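Local coordinates for protein adenylosuccinate lyase (Francisella tularensis subsp. tularensis SCHU S4, PDB 4EEI) that probably catalyses the beta-elimination of fumarate from adenylosuccinate, releasing AMP, and from the matching succinyl-carboxamide intermediate earlier in purine biosynthesis, at residues T126-T131 and H424-S429; I135-S140 and A145-F150. All blocks are in the same frame, centred on the assembly; numbering follows the deposited sequence. Where two conformers were deposited one is given.

Contact 1: residues T126-T131 and H424-S429; sequences TKAEET and HVFDRS. With K (potassium ion), chain V.
Phe426 reaches from helix 422-429 to the last turns of helix 94-131 and sets its ring edge against Ala128 and Glu129. The tip, CZ, lies 3.5 Å from Ala128 O, with that oxygen near the ring plane, and one carbon back CE2 is 3.9 Å from the Ala128 CB methyl. Further along the same edge CD2 comes within 3.7 Å of Glu129 OE2. The carboxylate is turned 57° from the ring and the two side chains slide past each other in opposite directions; a bend at chi2 (-79°) folds the Glu129 chain so that its carboxylate comes alongside the ring. OE2 is also held in a salt bridge by Arg433, just beyond the end of helix 422-429. Lys132 makes a cation-pi contact with Phe426, and Leu155 of helix 151-173 packs on it too.

Farther out, Asp427 O binds the potassium ion at 2.5 Å, beside a water and the backbone oxygens of Val430, Lys431 and Arg433. Arg428 turns to the second subunit, forming a salt bridge with its Glu195.

The contact thus presents C-H groups of the ring edge, which carry slight positive charge, to a carbonyl and a carboxylate oxygen. Together with the cation-pi partner this probably gives the aromatic packing a modest electrostatic component, while Arg433, through its side chain and its carbonyl, ties Glu129 to the potassium site.

Contact 2: residues I135-S140 and A145-F150; sequences ITMGRS and AEPMSF
Ile135 lies side by side with Pro147, its CD1 3.7 Å from Pro147 CB, at the start of a buried antiparallel hairpin. CG1 is anti to the backbone N (chi1 -172°), which carries the chain over to the proline although the CB itself points away.

Thr136 forms the hydrogen-bonded pair with Met148. Its N reaches Met148 O at 2.9 Å in a nearly straight bond (172° at the hydrogen), and its O accepts from Met148 N. On the same face Thr136 CG2 sits 3.5 Å from Met148 CG, while Thr136 CB meets the ring edge of Phe150 at CD2, 3.7 Å away.

Met137 pairs with Pro147 at a non-hydrogen-bonded position, where the missing proline N-H costs no bond across the strands; Met137 SD comes 4.1 Å from Pro147 CG. Gly138 N donates to Glu146 O at 2.8 Å from well above the carbonyl plane, and Gly138 O accepts from Ala145 N at 2.9 Å. With no side chain on Gly138, Met148 SD rests 3.6 Å from Gly138 CA.

The CB of Arg139 points away from the partner strand, and its guanidinium forms salt bridges with Glu250 and with Asp247 of the third subunit. Ser140 binds succinate, beside His141 of its own chain and Gln212 of the second subunit, consistent with an active site built from more than one chain, as in other members of this lyase family.

Helix 338-346 packs against Thr136, Met137 and Phe150, while helix 411-418 meets Ile135, Glu146 and Pro147; Asn186 of the second subunit bonds to Glu146 and Pro147 O.

Overall arrangement
Contacts 1 and 2 follow closely along the chain: helix 94-131 carries the first segment of contact 1, and strand 135-140 of contact 2 follows it. They meet where Thr131 CB packs 4.0 Å from Phe150 CD1, and Lys132 serves both, its side chain at Phe426 and its backbone O accepting a hydrogen bond from Ser149 OG. Both are buried and both border the second subunit. Contact 1 is small, joining sequence-distant helices through one ring that meets a backbone carbonyl, a methyl and a carboxylate, with a potassium ion on its flank. Contact 2 is local in sequence and much larger, bound by backbone hydrogen bonds, and it extends to the succinate site and to the third subunit.

Contact 1: residues T126-T131 and H424-S429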
loop_
_atom_site.group_PDB
_atom_site.type_symbol
_atom_site.label_atom_id
_atom_site.label_comp_id
_atom_site.label_asym_id
_atom_site.label_seq_id
_atom_site.Cartn_x
_atom_site.Cartn_y
_atom_site.Cartn_z
ATOM N N THR B 126 -1.028 12.821 31.295
ATOM C CA THR B 126 -0.881 14.072 32.015
ATOM C C THR B 126 -1.869 15.090 31.476
ATOM O O THR B 126 -2.535 15.779 32.241
ATOM C CB THR B 126 0.547 14.615 31.926
ATOM O OG1 THR B 126 1.417 13.781 32.703
ATOM C CG2 THR B 126 0.608 16.045 32.461
ATOM N N LYS B 127 -1.973 15.173 30.155
ATOM C CA LYS B 127 -2.945 16.074 29.545
ATOM C C LYS B 127 -4.392 15.658 29.852
ATOM O O LYS B 127 -5.239 16.505 30.122
ATOM C CB LYS B 127 -2.726 16.129 28.039
ATOM C CG LYS B 127 -2.933 17.513 27.451
ATOM C CD LYS B 127 -1.863 18.511 27.921
ATOM C CE LYS B 127 -2.090 19.878 27.285
ATOM N NZ LYS B 127 -0.904 20.780 27.370
ATOM N N ALA B 128 -4.664 14.357 29.817
ATOM C CA ALA B 128 -5.989 13.842 30.169
ATOM C C ALA B 128 -6.393 14.154 31.613
ATOM O O ALA B 128 -7.538 14.539 31.868
ATOM C CB ALA B 128 -6.075 12.341 29.896
ATOM N N GLU B 129 -5.478 13.989 32.567
ATOM C CA GLU B 129 -5.816 14.280 33.957
ATOM C C GLU B 129 -6.047 15.777 34.149
ATOM O O GLU B 129 -6.925 16.196 34.899
ATOM C CB GLU B 129 -4.712 13.796 34.911
ATOM C CG GLU B 129 -4.464 12.273 34.881
ATOM C CD GLU B 129 -5.496 11.473 35.678
ATOM O OE1 GLU B 129 -6.437 12.080 36.227
ATOM O OE2 GLU B 129 -5.367 10.231 35.758
ATOM N N GLU B 130 -5.258 16.581 33.448
ATOM C CA GLU B 130 -5.314 18.034 33.580
ATOM C C GLU B 130 -6.641 18.584 33.044
ATOM O O GLU B 130 -7.160 19.576 33.550
ATOM C CB GLU B 130 -4.116 18.613 32.819
ATOM C CG GLU B 130 -4.097 20.094 32.555
ATOM C CD GLU B 130 -2.849 20.493 31.763
ATOM O OE1 GLU B 130 -2.987 21.196 30.740
ATOM O OE2 GLU B 130 -1.736 20.086 32.164
ATOM N N THR B 131 -7.196 17.913 32.039
ATOM C CA THR B 131 -8.412 18.378 31.366
ATOM C C THR B 131 -9.639 17.486 31.614
ATOM O O THR B 131 -10.686 17.683 30.992
ATOM C CB THR B 131 -8.194 18.480 29.845
ATOM O OG1 THR B 131 -7.853 17.189 29.318
ATOM C CG2 THR B 131 -7.078 19.473 29.533
ATOM N N HIS B 424 -14.786 6.207 36.380
ATOM C CA HIS B 424 -14.685 4.790 36.047
ATOM C C HIS B 424 -13.871 4.550 34.779
ATOM O O HIS B 424 -13.125 3.573 34.684
ATOM C CB HIS B 424 -16.078 4.190 35.869
ATOM C CG HIS B 424 -16.855 4.073 37.143
ATOM N ND1 HIS B 424 -18.091 4.664 37.315
ATOM C CD2 HIS B 424 -16.583 3.424 38.298
ATOM C CE1 HIS B 424 -18.538 4.392 38.529
ATOM N NE2 HIS B 424 -17.645 3.640 39.145
ATOM N N VAL B 425 -14.045 5.427 33.797
ATOM C CA VAL B 425 -13.346 5.295 32.524
ATOM C C VAL B 425 -11.847 5.489 32.731
ATOM O O VAL B 425 -11.036 4.724 32.203
ATOM C CB VAL B 425 -13.882 6.307 31.494
ATOM C CG1 VAL B 425 -13.071 6.250 30.198
ATOM C CG2 VAL B 425 -15.358 6.034 31.211
ATOM N N PHE B 426 -11.483 6.511 33.500
ATOM C CA PHE B 426 -10.081 6.757 33.817
ATOM C C PHE B 426 -9.490 5.585 34.604
ATOM O O PHE B 426 -8.411 5.097 34.272
ATOM C CB PHE B 426 -9.928 8.068 34.596
ATOM C CG PHE B 426 -9.697 9.269 33.722
ATOM C CD1 PHE B 426 -10.731 9.790 32.942
ATOM C CD2 PHE B 426 -8.443 9.861 33.657
ATOM C CE1 PHE B 426 -10.518 10.893 32.112
ATOM C CE2 PHE B 426 -8.218 10.976 32.839
ATOM C CZ PHE B 426 -9.259 11.489 32.064
ATOM N N ASP B 427 -10.203 5.130 35.634
ATOM C CA ASP B 427 -9.722 4.015 36.445
ATOM C C ASP B 427 -9.503 2.713 35.659
ATOM O O ASP B 427 -8.507 2.033 35.869
ATOM C CB ASP B 427 -10.629 3.767 37.664
ATOM C CG ASP B 427 -10.415 4.784 38.784
ATOM O OD1 ASP B 427 -9.366 5.472 38.792
ATOM O OD2 ASP B 427 -11.293 4.878 39.677
ATOM N N ARG B 428 -10.404 2.354 34.747
ATOM C CA ARG B 428 -10.216 1.113 34.004
ATOM C C ARG B 428 -9.166 1.265 32.897
ATOM O O ARG B 428 -8.672 0.277 32.361
ATOM C CB ARG B 428 -11.543 0.635 33.396
ATOM C CG ARG B 428 -12.029 1.516 32.240
ATOM C CD ARG B 428 -13.417 1.120 31.740
ATOM N NE ARG B 428 -13.809 1.931 30.584
ATOM C CZ ARG B 428 -15.056 2.058 30.144
ATOM N NH1 ARG B 428 -16.053 1.438 30.768
ATOM N NH2 ARG B 428 -15.307 2.818 29.082
ATOM N N SER B 429 -8.840 2.503 32.549
ATOM C CA SER B 429 -7.912 2.773 31.449
ATOM C C SER B 429 -6.453 2.838 31.902
ATOM O O SER B 429 -5.528 2.671 31.101
ATOM C CB SER B 429 -8.286 4.099 30.773
ATOM O OG SER B 429 -9.505 3.958 30.069
HETATM K K K V . -6.748 0.894 37.143
HETATM O O HOH W 1 -7.217 -0.733 35.003
#

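Contact 2: residues I135-S140 and A145-F150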
loop_
_atom_site.group_PDB
_atom_site.type_symbol
_atom_site.label_atom_id
_atom_site.label_comp_id
_atom_site.label_asym_id
_atom_site.label_seq_id
_atom_site.Cartn_x
_atom_site.Cartn_y
_atom_site.Cartn_z
ATOM N N ILE B 135 -15.730 20.278 30.391
ATOM C CA ILE B 135 -16.814 19.720 29.583
ATOM C C ILE B 135 -16.763 20.294 28.162
ATOM O O ILE B 135 -16.593 21.503 27.972
ATOM C CB ILE B 135 -18.200 19.914 30.255
ATOM C CG1 ILE B 135 -19.288 19.151 29.498
ATOM C CG2 ILE B 135 -18.553 21.381 30.386
ATOM C CD1 ILE B 135 -20.531 18.903 30.349
ATOM N N THR B 136 -16.868 19.410 27.169
ATOM C CA THR B 136 -16.776 19.815 25.766
ATOM C C THR B 136 -17.909 19.166 24.980
ATOM O O THR B 136 -18.553 18.238 25.474
ATOM C CB THR B 136 -15.430 19.398 25.155
ATOM O OG1 THR B 136 -15.290 19.960 23.843
ATOM C CG2 THR B 136 -15.335 17.875 25.063
ATOM N N MET B 137 -18.165 19.658 23.771
ATOM C CA MET B 137 -19.141 19.012 22.898
ATOM C C MET B 137 -18.504 17.852 22.142
ATOM O O MET B 137 -17.540 18.041 21.382
ATOM C CB MET B 137 -19.733 20.002 21.888
ATOM C CG MET B 137 -20.693 21.017 22.476
ATOM S SD MET B 137 -22.019 20.220 23.406
ATOM C CE MET B 137 -22.668 19.118 22.148
ATOM N N GLY B 138 -19.032 16.649 22.357
ATOM C CA GLY B 138 -18.681 15.506 21.527
ATOM C C GLY B 138 -19.271 15.712 20.142
ATOM O O GLY B 138 -20.304 16.381 19.997
ATOM N N ARG B 139 -18.615 15.158 19.124
ATOM C CA ARG B 139 -19.024 15.379 17.744
ATOM C C ARG B 139 -18.991 14.085 16.951
ATOM O O ARG B 139 -17.994 13.353 16.964
ATOM C CB ARG B 139 -18.092 16.392 17.061
ATOM C CG ARG B 139 -18.254 17.859 17.517
ATOM C CD ARG B 139 -17.219 18.734 16.803
ATOM N NE ARG B 139 -17.112 20.101 17.335
ATOM C CZ ARG B 139 -16.380 20.436 18.398
ATOM N NH1 ARG B 139 -15.710 19.507 19.073
ATOM N NH2 ARG B 139 -16.320 21.700 18.794
ATOM N N SER B 140 -20.088 13.788 16.262
ATOM C CA SER B 140 -20.125 12.649 15.352
ATOM C C SER B 140 -20.506 13.161 13.973
ATOM O O SER B 140 -21.438 13.955 13.837
ATOM C CB SER B 140 -21.120 11.602 15.833
ATOM O OG SER B 140 -22.386 12.183 16.049
ATOM N N ALA B 145 -23.081 16.451 19.159
ATOM C CA ALA B 145 -23.884 15.340 19.648
ATOM C C ALA B 145 -24.270 15.556 21.105
ATOM O O ALA B 145 -25.336 16.087 21.405
ATOM C CB ALA B 145 -23.129 14.031 19.487
ATOM N N GLU B 146 -23.383 15.145 22.004
ATOM C CA GLU B 146 -23.591 15.315 23.433
ATOM C C GLU B 146 -22.300 15.766 24.101
ATOM O O GLU B 146 -21.207 15.482 23.611
ATOM C CB GLU B 146 -24.068 14.008 24.066
ATOM C CG GLU B 146 -25.466 13.580 23.653
ATOM C CD GLU B 146 -25.923 12.322 24.365
ATOM O OE1 GLU B 146 -25.106 11.713 25.087
ATOM O OE2 GLU B 146 -27.100 11.940 24.203
ATOM N N PRO B 147 -22.427 16.465 25.222
ATOM C CA PRO B 147 -21.254 16.856 26.009
ATOM C C PRO B 147 -20.491 15.636 26.510
ATOM O O PRO B 147 -21.070 14.559 26.639
ATOM C CB PRO B 147 -21.863 17.620 27.189
ATOM C CG PRO B 147 -23.196 18.078 26.703
ATOM C CD PRO B 147 -23.677 16.985 25.799
ATOM N N MET B 148 -19.204 15.811 26.785
ATOM C CA MET B 148 -18.361 14.723 27.265
ATOM C C MET B 148 -17.185 15.370 27.971
ATOM O O MET B 148 -17.045 16.591 27.951
ATOM C CB MET B 148 -17.836 13.910 26.087
ATOM C CG MET B 148 -16.938 14.744 25.178
ATOM S SD MET B 148 -16.392 13.856 23.712
ATOM C CE MET B 148 -15.337 12.589 24.446
ATOM N N SER B 149 -16.319 14.565 28.575
ATOM C CA SER B 149 -15.105 15.103 29.179
ATOM C C SER B 149 -14.060 15.375 28.094
ATOM O O SER B 149 -13.785 14.511 27.268
ATOM C CB SER B 149 -14.535 14.116 30.187
ATOM O OG SER B 149 -13.182 14.423 30.451
ATOM N N PHE B 150 -13.475 16.566 28.096
ATOM C CA PHE B 150 -12.447 16.908 27.108
ATOM C C PHE B 150 -11.247 15.990 27.306
ATOM O O PHE B 150 -10.600 15.561 26.341
ATOM C CB PHE B 150 -12.033 18.375 27.274
ATOM C CG PHE B 150 -11.183 18.914 26.142
ATOM C CD1 PHE B 150 -9.803 18.955 26.250
ATOM C CD2 PHE B 150 -11.773 19.399 24.980
ATOM C CE1 PHE B 150 -9.021 19.476 25.218
ATOM C CE2 PHE B 150 -10.998 19.908 23.941
ATOM C CZ PHE B 150 -9.623 19.950 24.066
#